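Local coordinates for putative DD-carboxypeptidase TP_0574 (Treponema pallidum, PDB 1O75), which is a zinc-stimulated, penicillin-binding membrane lipoprotein with carboxypeptidase activity on synthetic depsipeptides, and may trim peptidoglycan to lower its cross-linking, at residues N254-D265 / G309-N320. The protein carries 2 engineered substitutions. Sequence-based numbering, arbitrary orientation. Where two conformers were deposited one is given.
With XE (xenon), chain F.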
loop_
_atom_site.group_PDB
_atom_site.type_symbol
_atom_site.label_atom_id
_atom_site.label_comp_id
_atom_site.label_asym_id
_atom_site.label_seq_id
_atom_site.Cartn_x
_atom_site.Cartn_y
_atom_site.Cartn_z
ATOM N N ASN B 254 -1.212 -21.470 1.817
ATOM C CA ASN B 254 -1.399 -22.593 2.739
ATOM C C ASN B 254 -2.131 -22.149 4.014
ATOM O O ASN B 254 -2.397 -22.953 4.927
ATOM C CB ASN B 254 -0.043 -23.204 3.071
ATOM C CG ASN B 254 0.430 -24.125 1.961
ATOM O OD1 ASN B 254 -0.172 -25.169 1.726
ATOM N ND2 ASN B 254 1.468 -23.720 1.252
ATOM N N PHE B 255 -2.459 -20.860 4.066
ATOM C CA PHE B 255 -3.163 -20.308 5.224
ATOM C C PHE B 255 -4.588 -20.816 5.343
ATOM O O PHE B 255 -5.354 -20.824 4.372
ATOM C CB PHE B 255 -3.214 -18.783 5.141
ATOM C CG PHE B 255 -4.015 -18.143 6.244
ATOM C CD1 PHE B 255 -3.437 -17.901 7.495
ATOM C CD2 PHE B 255 -5.335 -17.749 6.019
ATOM C CE1 PHE B 255 -4.165 -17.263 8.504
ATOM C CE2 PHE B 255 -6.079 -17.109 7.023
ATOM C CZ PHE B 255 -5.482 -16.864 8.273
ATOM N N ASN B 256 -4.971 -21.192 6.559
ATOM C CA ASN B 256 -6.324 -21.661 6.777
ATOM C C ASN B 256 -7.183 -20.723 7.632
ATOM O O ASN B 256 -8.216 -20.220 7.181
ATOM C CB ASN B 256 -6.303 -23.028 7.460
ATOM C CG ASN B 256 -6.251 -24.178 6.477
ATOM O OD1 ASN B 256 -6.791 -24.076 5.393
ATOM N ND2 ASN B 256 -5.629 -25.292 6.872
ATOM N N THR B 257 -6.752 -20.475 8.869
ATOM C CA THR B 257 -7.592 -19.683 9.758
ATOM C C THR B 257 -6.848 -19.082 10.950
ATOM O O THR B 257 -5.610 -19.192 11.052
ATOM C CB THR B 257 -8.775 -20.597 10.202
ATOM O OG1 THR B 257 -9.783 -19.827 10.865
ATOM C CG2 THR B 257 -8.266 -21.748 11.124
ATOM N N VAL B 258 -7.599 -18.421 11.839
ATOM C CA VAL B 258 -7.015 -17.796 13.020
ATOM C C VAL B 258 -7.881 -18.049 14.245
ATOM O O VAL B 258 -9.114 -17.938 14.186
ATOM C CB VAL B 258 -6.930 -16.244 12.900
ATOM C CG1 VAL B 258 -5.998 -15.680 14.005
ATOM C CG2 VAL B 258 -6.444 -15.846 11.548
ATOM N N ARG B 259 -7.235 -18.367 15.358
ATOM C CA ARG B 259 -7.951 -18.562 16.609
ATOM C C ARG B 259 -7.744 -17.305 17.441
ATOM O O ARG B 259 -6.635 -16.766 17.499
ATOM C CB ARG B 259 -7.382 -19.751 17.374
ATOM C CG ARG B 259 -8.122 -20.018 18.706
ATOM C CD ARG B 259 -7.315 -21.012 19.568
ATOM N NE ARG B 259 -7.988 -21.309 20.827
ATOM C CZ ARG B 259 -8.738 -22.388 21.028
ATOM N NH1 ARG B 259 -8.904 -23.264 20.050
ATOM N NH2 ARG B 259 -9.318 -22.592 22.207
ATOM N N TYR B 260 -8.799 -16.810 18.070
ATOM C CA TYR B 260 -8.645 -15.648 18.953
ATOM C C TYR B 260 -8.786 -16.165 20.409
ATOM O O TYR B 260 -9.793 -16.802 20.726
ATOM C CB TYR B 260 -9.768 -14.608 18.744
ATOM C CG TYR B 260 -9.771 -13.879 17.397
ATOM C CD1 TYR B 260 -8.680 -13.970 16.524
ATOM C CD2 TYR B 260 -10.862 -13.082 17.019
ATOM C CE1 TYR B 260 -8.669 -13.282 15.293
ATOM C CE2 TYR B 260 -10.868 -12.382 15.789
ATOM C CZ TYR B 260 -9.766 -12.490 14.937
ATOM O OH TYR B 260 -9.761 -11.803 13.741
ATOM N N ASP B 261 -7.800 -15.906 21.267
ATOM C CA ASP B 261 -7.922 -16.260 22.692
ATOM C C ASP B 261 -7.984 -14.890 23.393
ATOM O O ASP B 261 -7.132 -14.025 23.164
ATOM C CB ASP B 261 -6.724 -17.056 23.215
ATOM C CG ASP B 261 -6.713 -18.481 22.726
ATOM O OD1 ASP B 261 -7.789 -19.100 22.625
ATOM O OD2 ASP B 261 -5.625 -18.992 22.461
ATOM N N TYR B 262 -8.992 -14.718 24.244
ATOM C CA TYR B 262 -9.248 -13.452 24.941
ATOM C C TYR B 262 -8.930 -13.535 26.436
ATOM O O TYR B 262 -9.464 -14.397 27.144
ATOM C CB TYR B 262 -10.724 -13.097 24.744
ATOM C CG TYR B 262 -11.188 -11.807 25.376
ATOM C CD1 TYR B 262 -10.422 -10.653 25.291
ATOM C CD2 TYR B 262 -12.447 -11.725 25.999
ATOM C CE1 TYR B 262 -10.892 -9.435 25.800
ATOM C CE2 TYR B 262 -12.928 -10.515 26.512
ATOM C CZ TYR B 262 -12.144 -9.380 26.408
ATOM O OH TYR B 262 -12.589 -8.175 26.913
ATOM N N TYR B 263 -8.082 -12.619 26.893
ATOM C CA TYR B 263 -7.660 -12.579 28.287
ATOM C C TYR B 263 -8.268 -11.425 29.076
ATOM O O TYR B 263 -7.797 -11.085 30.176
ATOM C CB TYR B 263 -6.128 -12.536 28.344
ATOM C CG TYR B 263 -5.499 -13.891 28.034
ATOM C CD1 TYR B 263 -5.378 -14.359 26.719
ATOM C CD2 TYR B 263 -5.089 -14.737 29.068
ATOM C CE1 TYR B 263 -4.862 -15.659 26.446
ATOM C CE2 TYR B 263 -4.578 -16.027 28.811
ATOM C CZ TYR B 263 -4.474 -16.486 27.507
ATOM O OH TYR B 263 -4.053 -17.799 27.283
ATOM N N GLY B 264 -9.337 -10.841 28.536
ATOM C CA GLY B 264 -9.982 -9.733 29.224
ATOM C C GLY B 264 -9.002 -8.618 29.530
ATOM O O GLY B 264 -8.219 -8.208 28.663
ATOM N N ASP B 265 -9.019 -8.106 30.756
ATOM C CA ASP B 265 -8.092 -7.027 31.086
ATOM C C ASP B 265 -6.772 -7.538 31.667
ATOM O O ASP B 265 -5.947 -6.742 32.116
ATOM C CB ASP B 265 -8.729 -6.038 32.070
ATOM C CG ASP B 265 -10.017 -5.417 31.540
ATOM O OD1 ASP B 265 -10.069 -5.027 30.351
ATOM O OD2 ASP B 265 -10.980 -5.310 32.324
ATOM N N GLY B 309 -14.670 -8.238 24.069
ATOM C CA GLY B 309 -14.693 -6.806 24.273
ATOM C C GLY B 309 -13.270 -6.316 24.278
ATOM O O GLY B 309 -12.356 -7.099 24.019
ATOM N N PRO B 310 -13.036 -5.033 24.564
ATOM C CA PRO B 310 -11.675 -4.509 24.591
ATOM C C PRO B 310 -10.810 -5.320 25.578
ATOM O O PRO B 310 -11.327 -5.922 26.519
ATOM C CB PRO B 310 -11.865 -3.064 25.059
ATOM C CG PRO B 310 -13.256 -2.720 24.560
ATOM C CD PRO B 310 -14.022 -3.985 24.897
ATOM N N GLY B 311 -9.503 -5.329 25.366
ATOM C CA GLY B 311 -8.642 -6.087 26.249
ATOM C C GLY B 311 -7.485 -6.746 25.505
ATOM O O GLY B 311 -7.124 -6.331 24.407
ATOM N N TYR B 312 -6.930 -7.784 26.121
ATOM C CA TYR B 312 -5.785 -8.508 25.599
ATOM C C TYR B 312 -6.175 -9.767 24.877
ATOM O O TYR B 312 -6.910 -10.625 25.416
ATOM C CB TYR B 312 -4.836 -8.864 26.741
ATOM C CG TYR B 312 -4.258 -7.649 27.391
ATOM C CD1 TYR B 312 -3.065 -7.090 26.935
ATOM C CD2 TYR B 312 -4.946 -7.003 28.421
ATOM C CE1 TYR B 312 -2.571 -5.915 27.491
ATOM C CE2 TYR B 312 -4.463 -5.817 28.977
ATOM C CZ TYR B 312 -3.285 -5.285 28.508
ATOM O OH TYR B 312 -2.843 -4.095 29.028
ATOM N N TYR B 313 -5.652 -9.881 23.661
ATOM C CA TYR B 313 -5.923 -11.024 22.830
ATOM C C TYR B 313 -4.636 -11.708 22.407
ATOM O O TYR B 313 -3.572 -11.096 22.336
ATOM C CB TYR B 313 -6.690 -10.623 21.555
ATOM C CG TYR B 313 -8.117 -10.193 21.786
ATOM C CD1 TYR B 313 -8.420 -8.913 22.260
ATOM C CD2 TYR B 313 -9.167 -11.072 21.536
ATOM C CE1 TYR B 313 -9.755 -8.529 22.474
ATOM C CE2 TYR B 313 -10.478 -10.701 21.748
ATOM C CZ TYR B 313 -10.769 -9.429 22.214
ATOM O OH TYR B 313 -12.093 -9.093 22.394
ATOM N N ARG B 314 -4.761 -12.990 22.124
ATOM C CA ARG B 314 -3.649 -13.783 21.633
ATOM C C ARG B 314 -4.206 -14.370 20.344
ATOM O O ARG B 314 -5.220 -15.076 20.381
ATOM C CB ARG B 314 -3.291 -14.908 22.614
ATOM C CG ARG B 314 -2.309 -15.921 22.035
ATOM C CD ARG B 314 -1.528 -16.650 23.146
ATOM N NE ARG B 314 -0.603 -15.735 23.824
ATOM C CZ ARG B 314 -0.060 -15.959 25.014
ATOM N NH1 ARG B 314 -0.345 -17.080 25.686
ATOM N NH2 ARG B 314 0.763 -15.062 25.537
ATOM N N LEU B 315 -3.556 -14.067 19.221
ATOM C CA LEU B 315 -3.988 -14.547 17.904
ATOM C C LEU B 315 -3.085 -15.691 17.458
ATOM O O LEU B 315 -1.868 -15.585 17.545
ATOM C CB LEU B 315 -3.870 -13.411 16.853
ATOM C CG LEU B 315 -4.332 -12.028 17.290
ATOM C CD1 LEU B 315 -4.221 -11.038 16.132
ATOM C CD2 LEU B 315 -5.760 -12.114 17.789
ATOM N N THR B 316 -3.674 -16.770 16.969
ATOM C CA THR B 316 -2.863 -17.873 16.489
ATOM C C THR B 316 -3.190 -18.119 15.009
ATOM O O THR B 316 -4.288 -18.540 14.693
ATOM C CB THR B 316 -3.140 -19.166 17.301
ATOM O OG1 THR B 316 -2.836 -18.919 18.683
ATOM C CG2 THR B 316 -2.249 -20.334 16.802
ATOM N N LEU B 317 -2.223 -17.859 14.126
ATOM C CA LEU B 317 -2.389 -18.069 12.676
ATOM C C LEU B 317 -2.129 -19.546 12.366
ATOM O O LEU B 317 -1.084 -20.073 12.717
ATOM C CB LEU B 317 -1.369 -17.218 11.901
ATOM C CG LEU B 317 -1.675 -15.749 11.595
ATOM C CD1 LEU B 317 -2.418 -15.100 12.695
ATOM C CD2 LEU B 317 -0.369 -15.035 11.301
ATOM N N ILE B 318 -3.063 -20.178 11.670
ATOM C CA ILE B 318 -2.989 -21.589 11.338
ATOM C C ILE B 318 -2.859 -21.811 9.829
ATOM O O ILE B 318 -3.733 -21.420 9.050
ATOM C CB ILE B 318 -4.241 -22.292 11.886
ATOM C CG1 ILE B 318 -4.250 -22.141 13.429
ATOM C CG2 ILE B 318 -4.250 -23.750 11.465
ATOM C CD1 ILE B 318 -5.587 -22.464 14.051
ATOM N N ALA B 319 -1.766 -22.453 9.433
ATOM C CA ALA B 319 -1.474 -22.684 8.018
ATOM C C ALA B 319 -0.836 -24.060 7.813
ATOM O O ALA B 319 -0.003 -24.473 8.600
ATOM C CB ALA B 319 -0.518 -21.588 7.510
ATOM N N ASN B 320 -1.226 -24.747 6.746
ATOM C CA ASN B 320 -0.702 -26.091 6.450
ATOM C C ASN B 320 0.797 -26.121 6.254
ATOM O O ASN B 320 1.338 -25.355 5.468
ATOM C CB ASN B 320 -1.380 -26.663 5.190
ATOM C CG ASN B 320 -2.816 -27.004 5.412
ATOM O OD1 ASN B 320 -3.167 -27.309 6.661
ATOM N ND2 ASN B 320 -3.625 -27.005 4.469
HETATM XE XE XE F . -8.478 -9.413 16.129
HETATM O O HOH W 1 -2.670 -26.097 1.871
HETATM O O HOH W 2 -4.885 -17.918 19.806
#
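The rings of Tyr262 and Tyr313, a non-hydrogen-bonded pair of two antiparallel strands, form an offset stack, centroids 4.5 Å apart and planes at 22°. Tyr262 CD1 lies over the Tyr313 face, toward the rim, 3.3 Å from Tyr313 CZ. With CG of Tyr262 anti to its backbone N (chi1 -179°), the ring runs along the partner strand to the loop residues Gly309 and Pro310, where Tyr262 OH donates to Pro310 O (2.6 Å) from above the carbonyl plane. Tyr313 OH donates to Gly309 O, so both hydroxyls are tied to neighbouring carbonyls and the stack is clamped at its phenol ends. Gly264 N lies over the rim of the opposite face of the Tyr262 ring, and Gly311 CA, at that ring's edge, makes a CA-H...O contact with Gly264 O.

At the far end a classic beta bulge shifts the register: Asn256 N (2.8 Å) and Thr257 N (3.2 Å) both donate to Ile318 O, in its carbonyl plane. Between these ends Val258, Tyr260, Leu315 and Leu317 share one face; Leu315 CD2 packs on Tyr260 CD1 (3.7 Å), and xenon sits over a face of the Tyr260 ring, 3.5 Å from CZ, in a pocket completed by Cys296, Gly297 and Phe331; Tyr260 OH is hydrogen-bonded to Gly297 O. On the other face Arg259 NE reaches Asp261 OD1 (2.9 Å, syn side) in a salt bridge, while Ser275 also bonds that oxygen and Arg314 pairs with Asp328.

These are the central strands of a four-stranded antiparallel sheet, flanked by 274-276 and 325-331; Cys296 of strand 293-298 packs on the apolar face, and helix 17-25 touches Thr257, Arg259 and Ile318.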